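Local structure of RcdA (Caulobacter vibrioides, 3CTW) at residues Phe26-Phe30 with Trp80-Arg85. The protein probably acts as a dimeric protein-binding adaptor in regulated protein degradation during the Caulobacter cell cycle. Numbering follows the deposited sequence.
With EDO (1,2-ethanediol), chain F.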
loop_
_atom_site.group_PDB
_atom_site.type_symbol
_atom_site.label_atom_id
_atom_site.label_comp_id
_atom_site.label_asym_id
_atom_site.label_seq_id
_atom_site.Cartn_x
_atom_site.Cartn_y
_atom_site.Cartn_z
ATOM N N PHE A 26 -6.863 0.436 16.996
ATOM C CA PHE A 26 -6.875 0.420 15.562
ATOM C C PHE A 26 -8.023 1.336 15.182
ATOM O O PHE A 26 -7.842 2.387 14.590
ATOM C CB PHE A 26 -7.152 -0.978 15.050
ATOM C CG PHE A 26 -7.210 -1.058 13.572
ATOM C CD1 PHE A 26 -6.059 -1.091 12.836
ATOM C CD2 PHE A 26 -8.416 -1.060 12.920
ATOM C CE1 PHE A 26 -6.109 -1.156 11.477
ATOM C CE2 PHE A 26 -8.470 -1.126 11.554
ATOM C CZ PHE A 26 -7.315 -1.172 10.833
ATOM N N ASP A 27 -9.224 0.934 15.560
ATOM C CA ASP A 27 -10.408 1.627 15.107
ATOM C C ASP A 27 -10.260 3.130 15.218
ATOM O O ASP A 27 -10.896 3.878 14.476
ATOM C CB ASP A 27 -11.623 1.171 15.905
ATOM C CG ASP A 27 -12.925 1.521 15.225
ATOM O OD1 ASP A 27 -12.935 1.693 13.983
ATOM O OD2 ASP A 27 -13.954 1.593 15.935
ATOM N N ARG A 28 -9.417 3.565 16.150
ATOM C CA ARG A 28 -9.204 4.991 16.373
ATOM C C ARG A 28 -8.190 5.539 15.378
ATOM O O ARG A 28 -8.419 6.569 14.751
ATOM C CB ARG A 28 -8.757 5.280 17.814
ATOM C CG ARG A 28 -9.081 6.694 18.240
ATOM C CD ARG A 28 -8.186 7.178 19.365
ATOM N NE ARG A 28 -8.391 6.442 20.607
ATOM C CZ ARG A 28 -7.547 5.533 21.087
ATOM N NH1 ARG A 28 -6.430 5.234 20.425
ATOM N NH2 ARG A 28 -7.820 4.921 22.231
ATOM N N THR A 29 -7.078 4.828 15.230
ATOM C CA THR A 29 -5.985 5.259 14.360
ATOM C C THR A 29 -6.336 5.155 12.867
ATOM O O THR A 29 -5.717 5.816 12.033
ATOM C CB THR A 29 -4.658 4.513 14.682
ATOM O OG1 THR A 29 -3.597 5.041 13.873
ATOM C CG2 THR A 29 -4.786 3.075 14.371
ATOM N N PHE A 30 -7.337 4.337 12.539
ATOM C CA PHE A 30 -7.896 4.310 11.182
ATOM C C PHE A 30 -8.586 5.628 10.844
ATOM O O PHE A 30 -8.479 6.128 9.719
ATOM C CB PHE A 30 -8.902 3.165 11.026
ATOM C CG PHE A 30 -9.452 3.030 9.628
ATOM C CD1 PHE A 30 -8.761 2.313 8.671
ATOM C CD2 PHE A 30 -10.660 3.613 9.267
ATOM C CE1 PHE A 30 -9.249 2.181 7.383
ATOM C CE2 PHE A 30 -11.147 3.483 7.978
ATOM C CZ PHE A 30 -10.436 2.771 7.037
ATOM N N TRP A 80 -1.506 0.608 4.875
ATOM C CA TRP A 80 -1.363 -0.252 6.031
ATOM C C TRP A 80 -2.729 -0.484 6.685
ATOM O O TRP A 80 -3.123 -1.622 6.946
ATOM C CB TRP A 80 -0.371 0.371 7.019
ATOM C CG TRP A 80 0.043 -0.578 8.093
ATOM C CD1 TRP A 80 1.109 -1.413 8.067
ATOM C CD2 TRP A 80 -0.619 -0.807 9.350
ATOM N NE1 TRP A 80 1.163 -2.147 9.227
ATOM C CE2 TRP A 80 0.112 -1.794 10.029
ATOM C CE3 TRP A 80 -1.755 -0.270 9.962
ATOM C CZ2 TRP A 80 -0.253 -2.257 11.295
ATOM C CZ3 TRP A 80 -2.119 -0.728 11.221
ATOM C CH2 TRP A 80 -1.369 -1.710 11.875
ATOM N N LEU A 81 -3.442 0.615 6.916
ATOM C CA LEU A 81 -4.739 0.613 7.579
ATOM C C LEU A 81 -5.809 -0.126 6.788
ATOM O O LEU A 81 -6.666 -0.786 7.366
ATOM C CB LEU A 81 -5.200 2.052 7.788
ATOM C CG LEU A 81 -4.884 2.862 9.044
ATOM C CD1 LEU A 81 -3.447 2.738 9.430
ATOM C CD2 LEU A 81 -5.208 4.327 8.750
ATOM N N LEU A 82 -5.766 -0.009 5.463
ATOM C CA LEU A 82 -6.759 -0.653 4.607
ATOM C C LEU A 82 -6.527 -2.162 4.491
ATOM O O LEU A 82 -7.485 -2.936 4.427
ATOM C CB LEU A 82 -6.790 0.003 3.223
ATOM C CG LEU A 82 -7.332 1.425 3.131
ATOM C CD1 LEU A 82 -6.892 1.996 1.823
ATOM C CD2 LEU A 82 -8.847 1.476 3.266
ATOM N N VAL A 83 -5.257 -2.565 4.490
ATOM C CA VAL A 83 -4.894 -3.979 4.463
ATOM C C VAL A 83 -5.279 -4.662 5.772
ATOM O O VAL A 83 -5.887 -5.730 5.770
ATOM C CB VAL A 83 -3.387 -4.189 4.168
ATOM C CG1 VAL A 83 -2.971 -5.613 4.467
ATOM C CG2 VAL A 83 -3.081 -3.858 2.722
ATOM N N GLN A 84 -4.972 -4.005 6.883
ATOM C CA GLN A 84 -5.316 -4.523 8.190
ATOM C C GLN A 84 -6.825 -4.580 8.390
ATOM O O GLN A 84 -7.315 -5.441 9.122
ATOM C CB GLN A 84 -4.654 -3.695 9.290
ATOM C CG GLN A 84 -3.129 -3.733 9.294
ATOM C CD GLN A 84 -2.574 -5.133 9.476
ATOM O OE1 GLN A 84 -1.660 -5.545 8.763
ATOM N NE2 GLN A 84 -3.125 -5.874 10.425
ATOM N N ARG A 85 -7.558 -3.682 7.728
ATOM C CA ARG A 85 -9.020 -3.729 7.748
ATOM C C ARG A 85 -9.521 -4.886 6.883
ATOM O O ARG A 85 -10.471 -5.576 7.256
ATOM C CB ARG A 85 -9.643 -2.405 7.282
ATOM C CG ARG A 85 -11.155 -2.345 7.520
ATOM C CD ARG A 85 -11.800 -1.117 6.953
ATOM N NE ARG A 85 -11.693 -1.057 5.506
ATOM C CZ ARG A 85 -12.165 -0.055 4.772
ATOM N NH1 ARG A 85 -12.783 0.953 5.364
ATOM N NH2 ARG A 85 -12.024 -0.060 3.451
HETATM C C1 EDO F . -13.193 0.527 10.685
HETATM O O1 EDO F . -12.216 0.481 11.739
HETATM C C2 EDO F . -13.529 1.974 10.321
HETATM O O2 EDO F . -13.777 2.776 11.488
#
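Phe26 and Phe30, one turn apart near the beginning of helix 26-44, meet Leu81 and Arg85 near the end of helix 57-88 in a buried, largely apolar helix-helix contact. It exemplifies aromatic packing in a helical bundle: the short segments run roughly antiparallel at 140°, their axes 10.7 Å apart, and long side chains span the separation. Phe26, with CG anti to the backbone N (chi1 179°), extends its ring so that the edge reaches the backbone; CZ lies 3.5 Å from Leu81 O, in the ring plane. That carbonyl accepts the helical hydrogen bond from Arg85 N. Beside it, Phe26 CE1 sits 3.7 Å from Gln84 CB, while the Gln84 chain bends away and its NE2 is hydrogen-bonded to Tyr144 OH on helix 120-145. Leu81 packs against Phe30, its CB 3.7 Å from Phe30 CD1 and its CD2 against Phe30 CA. Arg85 passes the far end of that ring, NH1 3.4 Å from Phe30 CZ, with guanidinium and ring planes inclined by 37°. NH1 also forms a salt bridge with Glu91 of the second subunit. Mainly apolar contact thus joins the two helices, while the polar ends of Gln84 and Arg85 tie this junction to helix 120-145 and the second subunit.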